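Long-range contacts in BT_4661 (Bacteroides thetaiotaomicron, PDB 4AK2), which probably binds heparin and heparan sulfate at the bacterial surface, this chain being its ligand-binding domain with sulfated sugars in the pocket: residues A[110-115]-A[271-276]; A[155-160]-A[207-212]; A[161-166]-A[248-253]. One frame throughout, in Å; residues are numbered along the deposited sequence.

Overall arrangement
Contact 1 lies nearest the centre of the chain, where two sheets pack through rings and a proline; contact 3, also buried, sits farther out, and contact 2 is only partly buried. Contacts 2 and 3 lie towards the bound glycan and rely largely on polar groups. Strand 241-254 ties the three together: in its sheet it pairs with 268-276 of contact 1, with 157-161 of contact 2 and with 163-168 of contact 3. F273 packs on I248, while the OH of Y160 touches I272 and I274. In contact 2 a strand aspartate holds a turn, and in contact 3 a strand pairing carries arginines, an aspartate and a glutamine directly onto sulfated sugars.

Contact 1: A[110-115]-A[271-276]; sequences PVFFHF and PIFIWF
P110 lies over one face of the W275 indole, its CG 3.7 Å from the centroid of the six-membered ring in a CH-pi contact, and the two side chains cross at about a right angle. The indole gets there because CG of W275 is anti to the backbone N (chi1 179°), which sends the ring across to strand 110-115. F112 touches two aromatic partners, F273 at its edge through CD2 and CE2, and W275 through CE1 and CZ. Its CD2 faces the flat of the F273 ring, 3.7 Å from CD2 of F273, with the planes at 59°. Its CE1 comes to 3.8 Å from CE3 of W275, with the planes at 42°. Farther along, H114 turns a ring face to the backbone O of P271 and rests NE2 4.0 Å from CA of P271, while its ND1 is hydrogen-bonded to R29. The strand axes run nearly antiparallel but stay 10.0 Å apart, too far for backbone pairing: this is the sheet of 105-115 packed on the sheet of 268-276. Adhesion here comes from buried apolar surface and ring contacts, so it depends on shape fit more than on directed bonds.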
loop_
_atom_site.group_PDB
_atom_site.type_symbol
_atom_site.label_atom_id
_atom_site.label_comp_id
_atom_site.label_asym_id
_atom_site.label_seq_id
_atom_site.Cartn_x
_atom_site.Cartn_y
_atom_site.Cartn_z
ATOM N N PRO A 110 0.441 9.440 4.506
ATOM C CA PRO A 110 0.725 8.891 3.175
ATOM C C PRO A 110 -0.359 9.228 2.139
ATOM O O PRO A 110 -1.578 9.392 2.500
ATOM C CB PRO A 110 0.742 7.380 3.427
ATOM C CG PRO A 110 -0.286 7.214 4.538
ATOM C CD PRO A 110 -0.106 8.423 5.440
ATOM N N VAL A 111 0.018 9.290 0.870
ATOM C CA VAL A 111 -0.865 9.281 -0.272
ATOM C C VAL A 111 -0.384 8.195 -1.218
ATOM O O VAL A 111 0.839 8.126 -1.495
ATOM C CB VAL A 111 -0.985 10.657 -0.970
ATOM C CG1 VAL A 111 -1.941 10.596 -2.168
ATOM C CG2 VAL A 111 -1.382 11.727 0.033
ATOM N N PHE A 112 -1.268 7.388 -1.763
ATOM C CA PHE A 112 -0.935 6.252 -2.567
ATOM C C PHE A 112 -1.433 6.399 -3.989
ATOM O O PHE A 112 -2.449 7.071 -4.251
ATOM C CB PHE A 112 -1.541 5.003 -1.951
ATOM C CG PHE A 112 -1.074 4.709 -0.551
ATOM C CD1 PHE A 112 -1.756 5.246 0.545
ATOM C CD2 PHE A 112 -0.035 3.814 -0.292
ATOM C CE1 PHE A 112 -1.383 4.937 1.834
ATOM C CE2 PHE A 112 0.356 3.525 1.009
ATOM C CZ PHE A 112 -0.357 4.050 2.101
ATOM N N PHE A 113 -0.714 5.751 -4.905
ATOM C CA PHE A 113 -1.013 5.773 -6.335
ATOM C C PHE A 113 -0.966 4.406 -6.938
ATOM O O PHE A 113 -0.134 3.602 -6.552
ATOM C CB PHE A 113 -0.020 6.699 -7.089
ATOM C CG PHE A 113 -0.137 8.120 -6.681
ATOM C CD1 PHE A 113 0.552 8.595 -5.556
ATOM C CD2 PHE A 113 -0.930 9.004 -7.407
ATOM C CE1 PHE A 113 0.412 9.939 -5.128
ATOM C CE2 PHE A 113 -1.086 10.344 -6.997
ATOM C CZ PHE A 113 -0.391 10.823 -5.870
ATOM N N HIS A 114 -1.868 4.141 -7.881
ATOM C CA HIS A 114 -1.833 2.888 -8.651
ATOM C C HIS A 114 -1.917 3.205 -10.100
ATOM O O HIS A 114 -2.863 3.866 -10.560
ATOM C CB HIS A 114 -3.036 1.986 -8.298
ATOM C CG HIS A 114 -3.074 0.700 -9.129
ATOM N ND1 HIS A 114 -4.150 0.302 -9.846
ATOM C CD2 HIS A 114 -2.077 -0.250 -9.357
ATOM C CE1 HIS A 114 -3.877 -0.860 -10.468
ATOM N NE2 HIS A 114 -2.604 -1.193 -10.191
ATOM N N PHE A 115 -0.931 2.763 -10.876
ATOM C CA PHE A 115 -0.925 2.936 -12.340
ATOM C C PHE A 115 -1.451 1.614 -12.891
ATOM O O PHE A 115 -0.713 0.624 -12.952
ATOM C CB PHE A 115 0.455 3.318 -12.855
ATOM C CG PHE A 115 0.493 3.880 -14.260
ATOM C CD1 PHE A 115 -0.616 3.874 -15.136
ATOM C CD2 PHE A 115 1.687 4.449 -14.704
ATOM C CE1 PHE A 115 -0.528 4.433 -16.420
ATOM C CE2 PHE A 115 1.791 4.991 -15.980
ATOM C CZ PHE A 115 0.684 4.983 -16.830
ATOM N N PRO A 271 -0.174 -4.557 -7.387
ATOM C CA PRO A 271 -1.466 -3.849 -7.447
ATOM C C PRO A 271 -2.018 -3.381 -6.100
ATOM O O PRO A 271 -3.097 -2.748 -6.074
ATOM C CB PRO A 271 -2.369 -4.951 -8.050
ATOM C CG PRO A 271 -1.859 -6.223 -7.390
ATOM C CD PRO A 271 -0.322 -6.031 -7.464
ATOM N N ILE A 272 -1.358 -3.719 -5.009
ATOM C CA ILE A 272 -1.961 -3.453 -3.685
ATOM C C ILE A 272 -0.899 -3.062 -2.658
ATOM O O ILE A 272 0.157 -3.688 -2.568
ATOM C CB ILE A 272 -2.814 -4.664 -3.213
ATOM C CG1 ILE A 272 -3.616 -4.342 -1.931
ATOM C CG2 ILE A 272 -1.978 -5.915 -2.989
ATOM C CD1 ILE A 272 -4.659 -5.404 -1.567
ATOM N N PHE A 273 -1.228 -2.056 -1.874
ATOM C CA PHE A 273 -0.441 -1.688 -0.720
ATOM C C PHE A 273 -1.136 -2.116 0.556
ATOM O O PHE A 273 -2.382 -1.966 0.640
ATOM C CB PHE A 273 -0.221 -0.159 -0.671
ATOM C CG PHE A 273 1.203 0.287 -0.885
ATOM C CD1 PHE A 273 2.151 0.104 0.117
ATOM C CD2 PHE A 273 1.519 0.964 -2.039
ATOM C CE1 PHE A 273 3.467 0.522 -0.069
ATOM C CE2 PHE A 273 2.826 1.421 -2.244
ATOM C CZ PHE A 273 3.783 1.209 -1.242
ATOM N N ILE A 274 -0.441 -2.693 1.511
ATOM C CA ILE A 274 -1.025 -3.038 2.797
ATOM C C ILE A 274 -0.555 -1.999 3.819
ATOM O O ILE A 274 0.648 -1.766 3.985
ATOM C CB ILE A 274 -0.538 -4.428 3.296
ATOM C CG1 ILE A 274 -0.689 -5.519 2.236
ATOM C CG2 ILE A 274 -1.230 -4.776 4.620
ATOM C CD1 ILE A 274 -2.006 -5.616 1.552
ATOM N N TRP A 275 -1.483 -1.320 4.490
ATOM C CA TRP A 275 -1.160 -0.309 5.465
ATOM C C TRP A 275 -1.547 -0.795 6.826
ATOM O O TRP A 275 -2.783 -0.942 7.104
ATOM C CB TRP A 275 -1.806 1.025 5.107
ATOM C CG TRP A 275 -1.573 2.160 6.062
ATOM C CD1 TRP A 275 -0.790 2.199 7.203
ATOM C CD2 TRP A 275 -2.185 3.473 5.960
ATOM N NE1 TRP A 275 -0.866 3.457 7.802
ATOM C CE2 TRP A 275 -1.700 4.252 7.095
ATOM C CE3 TRP A 275 -3.085 4.058 5.070
ATOM C CZ2 TRP A 275 -2.120 5.561 7.316
ATOM C CZ3 TRP A 275 -3.492 5.366 5.282
ATOM C CH2 TRP A 275 -3.010 6.111 6.385
ATOM N N PHE A 276 -0.613 -1.119 7.695
ATOM C CA PHE A 276 -0.829 -1.606 9.052
ATOM C C PHE A 276 -0.924 -0.444 10.008
ATOM O O PHE A 276 -0.065 0.424 10.065
ATOM C CB PHE A 276 0.376 -2.456 9.521
ATOM C CG PHE A 276 0.738 -3.575 8.586
ATOM C CD1 PHE A 276 0.189 -4.862 8.705
ATOM C CD2 PHE A 276 1.708 -3.370 7.591
ATOM C CE1 PHE A 276 0.545 -5.887 7.857
ATOM C CE2 PHE A 276 2.057 -4.398 6.735
ATOM C CZ PHE A 276 1.487 -5.657 6.854
#

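Contact 2: A[155-160]-A[207-212]; sequences TFRLDY and SYFENT
D159 sends its CG anti to the backbone N (chi1 -155°), and S207 places its OG the same way (chi1 172°), which points the carboxylate of strand 157-160 at the turn that follows S207 and the hydroxyl back at OD2. The S207 OG gives its proton to D159 OD2 at 2.6 Å. Beside it the backbone N of Y208 donates to D159 OD1 at 2.8 Å, a somewhat bent bond. Each carboxylate oxygen uses its syn lone pair, which makes the grip two-pronged and fixes the rotation of the group. S207 OG also accepts from E210 N at 3.0 Å, an ST motif, and N211 ND2 reaches back to S207 O at 2.8 Å, in the carbonyl plane and almost straight. Together with the type I turn from Y208 to N211, these bonds shape the turn that D159 holds. F209 sets its ring edge against D159, CD2 being 3.5 Å from OD2, with the carboxylate nearly upright to the ring (81° between planes), while CD2 of Y208 sits over the centre of one F209 face. R157, bent at chi2, brings CB to 3.9 Å from F209 CZ, and its guanidinium lies nearly coplanar with that ring; its NH1 turns back to F156 O. R203 forms salt bridges with both D159 and E210, and its backbone N is hydrogen-bonded to a bound glucosamine. With an arginine and two N-H or O-H donors around it, D159 is probably kept ionised, and through its bonds to the turn and to R203, whose backbone N meets the sugar, it probably serves as a second-shell residue.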
loop_
_atom_site.group_PDB
_atom_site.type_symbol
_atom_site.label_atom_id
_atom_site.label_comp_id
_atom_site.label_asym_id
_atom_site.label_seq_id
_atom_site.Cartn_x
_atom_site.Cartn_y
_atom_site.Cartn_z
ATOM N N THR A 155 -9.979 -20.669 -12.966
ATOM C CA THR A 155 -8.644 -21.118 -13.362
ATOM C C THR A 155 -7.571 -20.048 -13.074
ATOM O O THR A 155 -6.396 -20.221 -13.419
ATOM C CB THR A 155 -8.590 -21.479 -14.872
ATOM O OG1 THR A 155 -9.004 -20.354 -15.656
ATOM C CG2 THR A 155 -9.416 -22.741 -15.248
ATOM N N PHE A 156 -7.956 -18.941 -12.447
ATOM C CA PHE A 156 -6.998 -17.880 -12.110
ATOM C C PHE A 156 -6.287 -18.266 -10.816
ATOM O O PHE A 156 -6.912 -18.796 -9.895
ATOM C CB PHE A 156 -7.748 -16.565 -11.945
ATOM C CG PHE A 156 -6.871 -15.339 -11.932
ATOM C CD1 PHE A 156 -6.225 -14.921 -13.103
ATOM C CD2 PHE A 156 -6.704 -14.575 -10.759
ATOM C CE1 PHE A 156 -5.452 -13.774 -13.104
ATOM C CE2 PHE A 156 -5.924 -13.411 -10.773
ATOM C CZ PHE A 156 -5.295 -13.022 -11.956
ATOM N N ARG A 157 -4.968 -18.053 -10.776
ATOM C CA ARG A 157 -4.173 -18.223 -9.544
ATOM C C ARG A 157 -3.295 -16.996 -9.357
ATOM O O ARG A 157 -2.811 -16.441 -10.341
ATOM C CB ARG A 157 -3.296 -19.503 -9.583
ATOM C CG ARG A 157 -4.094 -20.798 -9.766
ATOM C CD ARG A 157 -5.008 -21.160 -8.581
ATOM N NE ARG A 157 -5.666 -22.441 -8.804
ATOM C CZ ARG A 157 -6.779 -22.601 -9.491
ATOM N NH1 ARG A 157 -7.429 -21.554 -9.988
ATOM N NH2 ARG A 157 -7.276 -23.825 -9.626
ATOM N N LEU A 158 -3.091 -16.573 -8.113
ATOM C CA LEU A 158 -2.483 -15.265 -7.818
ATOM C C LEU A 158 -1.674 -15.380 -6.524
ATOM O O LEU A 158 -2.167 -15.898 -5.532
ATOM C CB LEU A 158 -3.631 -14.252 -7.637
ATOM C CG LEU A 158 -3.188 -12.786 -7.509
ATOM C CD1 LEU A 158 -2.616 -12.261 -8.841
ATOM C CD2 LEU A 158 -4.360 -11.917 -7.110
ATOM N N ASP A 159 -0.397 -14.987 -6.542
ATOM C CA ASP A 159 0.436 -15.184 -5.349
ATOM C C ASP A 159 1.560 -14.183 -5.263
ATOM O O ASP A 159 2.161 -13.866 -6.299
ATOM C CB ASP A 159 1.023 -16.599 -5.389
ATOM C CG ASP A 159 1.379 -17.174 -4.041
ATOM O OD1 ASP A 159 0.698 -16.862 -3.051
ATOM O OD2 ASP A 159 2.345 -17.988 -3.957
ATOM N N TYR A 160 1.849 -13.685 -4.064
ATOM C CA TYR A 160 3.072 -12.889 -3.889
ATOM C C TYR A 160 4.275 -13.691 -4.345
ATOM O O TYR A 160 4.339 -14.914 -4.245
ATOM C CB TYR A 160 3.221 -12.475 -2.437
ATOM C CG TYR A 160 2.374 -11.278 -2.015
ATOM C CD1 TYR A 160 2.859 -9.989 -2.159
ATOM C CD2 TYR A 160 1.090 -11.442 -1.441
ATOM C CE1 TYR A 160 2.132 -8.865 -1.769
ATOM C CE2 TYR A 160 0.378 -10.346 -1.062
ATOM C CZ TYR A 160 0.863 -9.080 -1.193
ATOM O OH TYR A 160 0.122 -7.995 -0.754
ATOM N N SER A 207 3.117 -16.385 0.858
ATOM C CA SER A 207 2.662 -17.233 -0.225
ATOM C C SER A 207 1.575 -18.248 0.163
ATOM O O SER A 207 1.728 -18.986 1.113
ATOM C CB SER A 207 3.871 -18.002 -0.829
ATOM O OG SER A 207 3.413 -18.985 -1.770
ATOM N N TYR A 208 0.499 -18.260 -0.615
ATOM C CA TYR A 208 -0.493 -19.321 -0.516
ATOM C C TYR A 208 0.131 -20.674 -0.879
ATOM O O TYR A 208 -0.036 -21.672 -0.169
ATOM C CB TYR A 208 -1.665 -19.029 -1.453
ATOM C CG TYR A 208 -2.616 -20.219 -1.570
ATOM C CD1 TYR A 208 -3.681 -20.369 -0.699
ATOM C CD2 TYR A 208 -2.423 -21.196 -2.566
ATOM C CE1 TYR A 208 -4.522 -21.466 -0.794
ATOM C CE2 TYR A 208 -3.263 -22.301 -2.668
ATOM C CZ TYR A 208 -4.305 -22.436 -1.787
ATOM O OH TYR A 208 -5.157 -23.547 -1.902
ATOM N N PHE A 209 0.811 -20.721 -2.014
ATOM C CA PHE A 209 1.308 -21.999 -2.530
ATOM C C PHE A 209 2.371 -22.653 -1.645
ATOM O O PHE A 209 2.479 -23.888 -1.642
ATOM C CB PHE A 209 1.754 -21.837 -3.987
ATOM C CG PHE A 209 0.581 -21.636 -4.896
ATOM C CD1 PHE A 209 -0.170 -22.724 -5.312
ATOM C CD2 PHE A 209 0.172 -20.344 -5.260
ATOM C CE1 PHE A 209 -1.314 -22.514 -6.075
ATOM C CE2 PHE A 209 -0.966 -20.138 -6.023
ATOM C CZ PHE A 209 -1.692 -21.229 -6.451
ATOM N N GLU A 210 3.043 -21.850 -0.822
ATOM C CA GLU A 210 4.059 -22.368 0.109
ATOM C C GLU A 210 3.515 -22.660 1.502
ATOM O O GLU A 210 4.271 -23.087 2.373
ATOM C CB GLU A 210 5.254 -21.402 0.192
ATOM C CG GLU A 210 5.858 -21.110 -1.154
ATOM C CD GLU A 210 6.745 -22.228 -1.656
ATOM O OE1 GLU A 210 7.188 -23.073 -0.871
ATOM O OE2 GLU A 210 6.960 -22.274 -2.866
ATOM N N ASN A 211 2.200 -22.435 1.714
ATOM C CA ASN A 211 1.572 -22.571 3.027
ATOM C C ASN A 211 0.222 -23.276 2.955
ATOM O O ASN A 211 -0.590 -23.071 3.846
ATOM C CB ASN A 211 1.427 -21.212 3.702
ATOM C CG ASN A 211 2.767 -20.631 4.117
ATOM O OD1 ASN A 211 3.356 -21.072 5.103
ATOM N ND2 ASN A 211 3.244 -19.635 3.370
ATOM N N THR A 212 -0.005 -24.109 1.934
ATOM C CA THR A 212 -1.332 -24.620 1.678
ATOM C C THR A 212 -1.877 -25.401 2.861
ATOM O O THR A 212 -3.081 -25.404 3.054
ATOM C CB THR A 212 -1.379 -25.513 0.449
ATOM O OG1 THR A 212 -0.476 -26.608 0.623
ATOM C CG2 THR A 212 -0.994 -24.765 -0.824
#

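Contact 3: A[161-166]-A[248-253]; sequences RRDFFY and IGQITY. With NA (sodium ion), chain C; SGN (2-deoxy-6-O-sulfo-2-(sulfoamino)-alpha-D-glucopyranose), chain B; IDS (2-O-sulfo-alpha-L-idopyranuronic acid), chain D; IDS (2-O-sulfo-alpha-L-idopyranuronic acid), chain E.
The R162 guanidinium carries Q250 OE1 and the O6B of the chain D iduronate at its edge, near its plane, and one of its faces takes CG of R161. The R161 guanidinium is itself sandwiched, with the N-sulfo oxygen O1S of the glucosamine over one face, R162 NH2 across the other and the sugar O3 at its edge. R162 NH1 gives Q250 OE1 a 2.8 Å bond that lies in the amide carbonyl plane and in the guanidinium plane, although the two groups are turned 67° apart. R162 NE and NH2 then hold the iduronate carboxylate as a fork, NE being 2.8 Å from O6B. A kink at chi3 (66°) swings that fork toward the sugar. R161 NH1 donates to the glucosamine O3 at 3.0 Å, and its NE is held by Q261 O. The far end of the Q250 amide, NE2, reaches O2S of the chain E iduronate at 2.9 Å, and D163 OD2 accepts from O3 of that sugar at 2.6 Å. The D163 carbonyl O binds the sodium ion, at 2.9 Å, with S270 OG and a water. Farther along the strands, F165 and I248 form an antiparallel hydrogen-bonded pair, F165 N to I248 O being 2.8 Å; the chain turns a corner at R162, which probably helps R161 and R162 face the sugars. A leucine in place of R162 would probably leave the iduronate carboxylate without its two-pronged donor and Q250 OE1 without its N-H mate, the amide then held from its NE2 end. Cationic and amide donors matched to carboxylate and sulfate suit a pocket for a heavily sulfated chain.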
loop_
_atom_site.group_PDB
_atom_site.type_symbol
_atom_site.label_atom_id
_atom_site.label_comp_id
_atom_site.label_asym_id
_atom_site.label_seq_id
_atom_site.Cartn_x
_atom_site.Cartn_y
_atom_site.Cartn_z
ATOM N N ARG A 161 5.280 -12.930 -4.796
ATOM C CA ARG A 161 6.494 -13.532 -5.440
ATOM C C ARG A 161 7.834 -12.955 -5.014
ATOM O O ARG A 161 8.772 -13.738 -4.741
ATOM C CB ARG A 161 6.377 -13.506 -6.969
ATOM C CG ARG A 161 7.563 -14.115 -7.753
ATOM C CD ARG A 161 7.806 -15.572 -7.360
ATOM N NE ARG A 161 8.914 -16.156 -8.122
ATOM C CZ ARG A 161 10.196 -16.021 -7.792
ATOM N NH1 ARG A 161 10.555 -15.309 -6.714
ATOM N NH2 ARG A 161 11.128 -16.552 -8.570
ATOM N N ARG A 162 7.989 -11.635 -5.076
ATOM C CA ARG A 162 9.333 -11.016 -5.009
ATOM C C ARG A 162 9.129 -9.531 -4.761
ATOM O O ARG A 162 7.987 -9.042 -4.771
ATOM C CB ARG A 162 10.122 -11.222 -6.324
ATOM C CG ARG A 162 9.463 -10.682 -7.564
ATOM C CD ARG A 162 10.373 -10.610 -8.790
ATOM N NE ARG A 162 10.807 -11.926 -9.287
ATOM C CZ ARG A 162 10.133 -12.716 -10.115
ATOM N NH1 ARG A 162 8.865 -12.422 -10.460
ATOM N NH2 ARG A 162 10.691 -13.847 -10.554
ATOM N N ASP A 163 10.218 -8.796 -4.574
ATOM C CA ASP A 163 10.252 -7.345 -4.561
ATOM C C ASP A 163 9.318 -6.811 -3.455
ATOM O O ASP A 163 8.380 -6.037 -3.732
ATOM C CB ASP A 163 9.934 -6.758 -5.949
ATOM C CG ASP A 163 10.965 -7.128 -7.014
ATOM O OD1 ASP A 163 12.092 -7.473 -6.655
ATOM O OD2 ASP A 163 10.575 -7.065 -8.172
ATOM N N PHE A 164 9.623 -7.192 -2.227
ATOM C CA PHE A 164 8.883 -6.747 -1.062
ATOM C C PHE A 164 9.578 -5.528 -0.484
ATOM O O PHE A 164 10.812 -5.486 -0.370
ATOM C CB PHE A 164 8.815 -7.848 -0.013
ATOM C CG PHE A 164 8.176 -9.117 -0.491
ATOM C CD1 PHE A 164 6.810 -9.298 -0.379
ATOM C CD2 PHE A 164 8.945 -10.144 -1.054
ATOM C CE1 PHE A 164 6.220 -10.462 -0.811
ATOM C CE2 PHE A 164 8.365 -11.319 -1.495
ATOM C CZ PHE A 164 6.994 -11.482 -1.389
ATOM N N PHE A 165 8.808 -4.504 -0.133
ATOM C CA PHE A 165 9.339 -3.257 0.427
ATOM C C PHE A 165 8.446 -2.874 1.608
ATOM O O PHE A 165 7.181 -3.046 1.534
ATOM C CB PHE A 165 9.248 -2.084 -0.530
ATOM C CG PHE A 165 10.063 -2.241 -1.808
ATOM C CD1 PHE A 165 9.592 -3.072 -2.858
ATOM C CD2 PHE A 165 11.250 -1.514 -2.012
ATOM C CE1 PHE A 165 10.284 -3.203 -4.044
ATOM C CE2 PHE A 165 11.929 -1.644 -3.222
ATOM C CZ PHE A 165 11.458 -2.487 -4.224
ATOM N N TYR A 166 9.004 -2.294 2.647
ATOM C CA TYR A 166 8.227 -1.806 3.763
ATOM C C TYR A 166 8.600 -0.396 4.114
ATOM O O TYR A 166 9.823 -0.057 4.184
ATOM C CB TYR A 166 8.452 -2.701 5.000
ATOM C CG TYR A 166 7.644 -2.294 6.206
ATOM C CD1 TYR A 166 6.356 -2.791 6.379
ATOM C CD2 TYR A 166 8.162 -1.450 7.174
ATOM C CE1 TYR A 166 5.599 -2.436 7.474
ATOM C CE2 TYR A 166 7.425 -1.065 8.283
ATOM C CZ TYR A 166 6.114 -1.575 8.411
ATOM O OH TYR A 166 5.292 -1.294 9.493
ATOM N N ILE A 248 4.509 -3.222 0.234
ATOM C CA ILE A 248 4.184 -3.575 -1.141
ATOM C C ILE A 248 5.029 -4.766 -1.587
ATOM O O ILE A 248 6.223 -4.827 -1.185
ATOM C CB ILE A 248 4.266 -2.366 -2.077
ATOM C CG1 ILE A 248 3.853 -2.737 -3.499
ATOM C CG2 ILE A 248 5.696 -1.762 -2.080
ATOM C CD1 ILE A 248 3.687 -1.531 -4.419
ATOM N N GLY A 249 4.469 -5.683 -2.354
ATOM C CA GLY A 249 5.236 -6.811 -2.966
ATOM C C GLY A 249 4.726 -7.073 -4.331
ATOM O O GLY A 249 3.576 -6.795 -4.658
ATOM N N GLN A 250 5.566 -7.627 -5.219
ATOM C CA GLN A 250 5.121 -8.082 -6.509
ATOM C C GLN A 250 4.320 -9.352 -6.371
ATOM O O GLN A 250 4.697 -10.274 -5.618
ATOM C CB GLN A 250 6.336 -8.320 -7.451
ATOM C CG GLN A 250 5.852 -8.564 -8.860
ATOM C CD GLN A 250 6.981 -9.072 -9.749
ATOM O OE1 GLN A 250 7.190 -10.283 -9.816
ATOM N NE2 GLN A 250 7.750 -8.142 -10.369
ATOM N N ILE A 251 3.234 -9.387 -7.152
ATOM C CA ILE A 251 2.306 -10.526 -7.190
ATOM C C ILE A 251 2.293 -11.076 -8.632
ATOM O O ILE A 251 2.347 -10.299 -9.597
ATOM C CB ILE A 251 0.882 -10.084 -6.739
ATOM C CG1 ILE A 251 0.917 -9.628 -5.284
ATOM C CG2 ILE A 251 -0.131 -11.209 -6.907
ATOM C CD1 ILE A 251 -0.356 -8.869 -4.853
ATOM N N THR A 252 2.330 -12.397 -8.765
ATOM C CA THR A 252 2.293 -13.016 -10.082
ATOM C C THR A 252 0.996 -13.779 -10.261
ATOM O O THR A 252 0.349 -14.183 -9.268
ATOM C CB THR A 252 3.500 -13.937 -10.329
ATOM O OG1 THR A 252 3.528 -14.980 -9.357
ATOM C CG2 THR A 252 4.790 -13.112 -10.234
ATOM N N TYR A 253 0.597 -14.005 -11.500
ATOM C CA TYR A 253 -0.652 -14.749 -11.743
ATOM C C TYR A 253 -0.444 -15.744 -12.860
ATOM O O TYR A 253 0.520 -15.660 -13.630
ATOM C CB TYR A 253 -1.836 -13.822 -12.054
ATOM C CG TYR A 253 -1.661 -12.964 -13.289
ATOM C CD1 TYR A 253 -1.948 -13.480 -14.564
ATOM C CD2 TYR A 253 -1.315 -11.617 -13.178
ATOM C CE1 TYR A 253 -1.817 -12.695 -15.699
ATOM C CE2 TYR A 253 -1.167 -10.823 -14.312
ATOM C CZ TYR A 253 -1.461 -11.355 -15.556
ATOM O OH TYR A 253 -1.342 -10.562 -16.664
HETATM NA NA NA C . 6.899 -4.645 -5.744
HETATM C C1 SGN B . 14.202 -17.626 -3.776
HETATM C C2 SGN B . 13.368 -16.842 -4.793
HETATM C C3 SGN B . 14.299 -16.326 -5.897
HETATM C C4 SGN B . 15.464 -15.553 -5.303
HETATM C C5 SGN B . 16.232 -16.392 -4.278
HETATM C C6 SGN B . 17.253 -15.517 -3.542
HETATM N N2 SGN B . 12.299 -17.691 -5.306
HETATM O O1 SGN B . 14.672 -18.845 -4.344
HETATM O O3 SGN B . 13.521 -15.468 -6.733
HETATM O O4 SGN B . 16.434 -15.304 -6.335
HETATM O O5 SGN B . 15.282 -16.823 -3.302
HETATM O O6 SGN B . 17.995 -16.301 -2.626
HETATM S S1 SGN B . 10.936 -17.952 -4.522
HETATM O O1S SGN B . 9.948 -18.365 -5.494
HETATM O O2S SGN B . 11.073 -18.918 -3.462
HETATM O O3S SGN B . 10.539 -16.578 -3.888
HETATM S S2 SGN B . 18.966 -15.616 -1.647
HETATM O O4S SGN B . 20.081 -15.047 -2.402
HETATM O O5S SGN B . 19.509 -16.819 -0.670
HETATM O O6S SGN B . 18.193 -14.666 -0.835
HETATM C C1 IDS D . 16.660 -13.917 -6.642
HETATM C C2 IDS D . 17.962 -13.818 -7.453
HETATM C C3 IDS D . 17.817 -14.305 -8.902
HETATM C C4 IDS D . 16.556 -13.778 -9.593
HETATM C C5 IDS D . 15.347 -14.036 -8.681
HETATM C C6 IDS D . 14.022 -13.554 -9.210
HETATM O O2 IDS D . 18.389 -12.448 -7.467
HETATM O O3 IDS D . 17.822 -15.733 -8.958
HETATM O O4 IDS D . 16.663 -12.371 -9.839
HETATM O O5 IDS D . 15.578 -13.394 -7.411
HETATM O O6A IDS D . 13.544 -14.067 -10.246
HETATM O O6B IDS D . 13.468 -12.621 -8.573
HETATM S S IDS D . 19.297 -11.849 -6.334
HETATM O O1S IDS D . 19.415 -10.401 -6.529
HETATM O O2S IDS D . 18.649 -12.188 -5.050
HETATM O O3S IDS D . 20.561 -12.570 -6.514
HETATM C C1 IDS E . 13.849 -8.185 -12.413
HETATM C C2 IDS E . 12.447 -7.829 -11.994
HETATM C C3 IDS E . 12.360 -6.745 -10.888
HETATM C C4 IDS E . 13.295 -5.579 -11.171
HETATM C C5 IDS E . 14.692 -6.160 -11.427
HETATM C C6 IDS E . 15.734 -5.092 -11.554
HETATM O O2 IDS E . 11.710 -7.490 -13.178
HETATM O O3 IDS E . 12.711 -7.346 -9.634
HETATM O O4 IDS E . 12.787 -4.890 -12.320
HETATM O O5 IDS E . 14.637 -7.014 -12.575
HETATM O O6A IDS E . 15.872 -4.322 -10.577
HETATM O O6B IDS E . 16.409 -5.004 -12.595
HETATM S S IDS E . 10.181 -7.573 -13.233
HETATM O O1S IDS E . 9.896 -7.741 -14.665
HETATM O O2S IDS E . 9.790 -8.724 -12.414
HETATM O O3S IDS E . 9.663 -6.286 -12.679
HETATM O O HOH W 1 8.451 -5.372 -8.776
HETATM O O HOH W 2 7.163 -2.214 -6.527
#